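Local coordinates for kinesin-like protein KIF19 (Mus musculus, PDB 5GSZ) that walks toward microtubule plus ends as an ATP-driven kinesin-8 motor and depolymerises microtubules at ciliary tips, thereby regulating the length of motile cilia, at residues A[76-79]-A[80-83]. Sequence-based numbering, arbitrary orientation.
Sequences TQEM and VYQA
Gln82 reaches back one helical turn to Glu78, its amide NE2 donating to carboxylate OE2 at 2.7 Å. The bond is bent, with an N-H...O angle of 144°: NE2 meets OE2 nearly along the C-O bond, while the carboxylate and amide planes stand 35° apart. Both side chains fold at chi2, which turns their polar ends toward each other across the helix surface. The same OE2 lies at the edge of the Tyr81 ring, near its plane and 3.8 Å from CD2, while OE1 has a long, weak ion pair with Arg126. Beneath them the i to i+4 backbone bonds of the short helix 77-84 run from Val80 N to Thr76 O, Tyr81 N to Gln77 O (3.0 Å), Gln82 N to Glu78 O and Ala83 N to Met79 O. Thr76 is the N-cap: OG1 accepts from Met79 N at 3.1 Å, and Thr76 N points back at the thioether Met79 SD at 3.6 Å, a weak bond that closes the capping box. The Val80 rotamer sets CG2 beside its backbone N, hence 3.7 Å from Thr76 O, the carbonyl which that N engages. Val80 and Ala83 pack on Phe71 of strand 69-71, and Tyr81 on helix 123-136, its OH hydrogen-bonded to Asp130. The side chain of Gln77 lies about 6 Å from the bound ADP; OE1 accepts from Arg17 of the ADP pocket, and NE2 donates to the carbonyls of Tyr112 and Glu120. The Glu78-Gln82 bond thus supplements the backbone bonds, and Glu78, near the helix N-terminus, is probably favoured as a carboxylate.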
# COMPACT_ATOMS: atom_id res chain seq x y z
N THR A 76 3.99 -10.61 -14.32
CA THR A 76 2.92 -9.81 -14.89
C THR A 76 2.10 -9.18 -13.77
O THR A 76 2.27 -9.47 -12.59
CB THR A 76 2.03 -10.67 -15.78
OG1 THR A 76 1.11 -11.41 -14.97
CG2 THR A 76 2.89 -11.66 -16.56
N GLN A 77 1.18 -8.29 -14.16
CA GLN A 77 0.27 -7.74 -13.17
C GLN A 77 -0.51 -8.86 -12.47
O GLN A 77 -0.54 -8.91 -11.23
CB GLN A 77 -0.67 -6.72 -13.83
CG GLN A 77 0.05 -5.43 -14.26
CD GLN A 77 0.33 -4.45 -13.11
OE1 GLN A 77 1.11 -4.73 -12.20
NE2 GLN A 77 -0.30 -3.27 -13.18
N GLU A 78 -1.09 -9.80 -13.22
CA GLU A 78 -1.88 -10.84 -12.56
C GLU A 78 -1.03 -11.74 -11.68
O GLU A 78 -1.54 -12.28 -10.70
CB GLU A 78 -2.63 -11.71 -13.57
CG GLU A 78 -4.11 -11.28 -13.77
CD GLU A 78 -5.12 -12.01 -12.87
OE1 GLU A 78 -6.31 -11.63 -12.90
OE2 GLU A 78 -4.73 -12.98 -12.18
N MET A 79 0.25 -11.94 -11.99
CA MET A 79 1.06 -12.79 -11.14
C MET A 79 1.36 -12.11 -9.82
O MET A 79 1.36 -12.75 -8.76
CB MET A 79 2.35 -13.17 -11.85
CG MET A 79 2.18 -13.88 -13.17
SD MET A 79 3.78 -14.22 -13.91
CE MET A 79 3.24 -14.97 -15.45
N VAL A 80 1.61 -10.80 -9.87
CA VAL A 80 1.76 -10.02 -8.64
C VAL A 80 0.49 -10.12 -7.81
O VAL A 80 0.54 -10.33 -6.59
CB VAL A 80 2.12 -8.56 -8.97
CG1 VAL A 80 1.75 -7.66 -7.80
CG2 VAL A 80 3.60 -8.45 -9.25
N TYR A 81 -0.67 -9.99 -8.46
CA TYR A 81 -1.93 -10.11 -7.74
C TYR A 81 -2.09 -11.48 -7.10
O TYR A 81 -2.41 -11.59 -5.91
CB TYR A 81 -3.08 -9.83 -8.69
CG TYR A 81 -4.39 -10.34 -8.15
CD1 TYR A 81 -5.01 -9.70 -7.08
CD2 TYR A 81 -4.99 -11.46 -8.70
CE1 TYR A 81 -6.21 -10.17 -6.58
CE2 TYR A 81 -6.19 -11.93 -8.20
CZ TYR A 81 -6.79 -11.28 -7.14
OH TYR A 81 -7.99 -11.75 -6.65
N GLN A 82 -1.87 -12.54 -7.89
CA GLN A 82 -2.04 -13.89 -7.36
C GLN A 82 -1.15 -14.12 -6.14
O GLN A 82 -1.57 -14.74 -5.16
CB GLN A 82 -1.73 -14.94 -8.44
CG GLN A 82 -2.53 -14.88 -9.75
CD GLN A 82 -3.92 -15.48 -9.66
OE1 GLN A 82 -4.23 -16.22 -8.72
NE2 GLN A 82 -4.75 -15.20 -10.66
N ALA A 83 0.07 -13.61 -6.18
CA ALA A 83 1.02 -13.88 -5.12
C ALA A 83 0.85 -12.97 -3.91
O ALA A 83 1.47 -13.23 -2.87
CB ALA A 83 2.45 -13.74 -5.64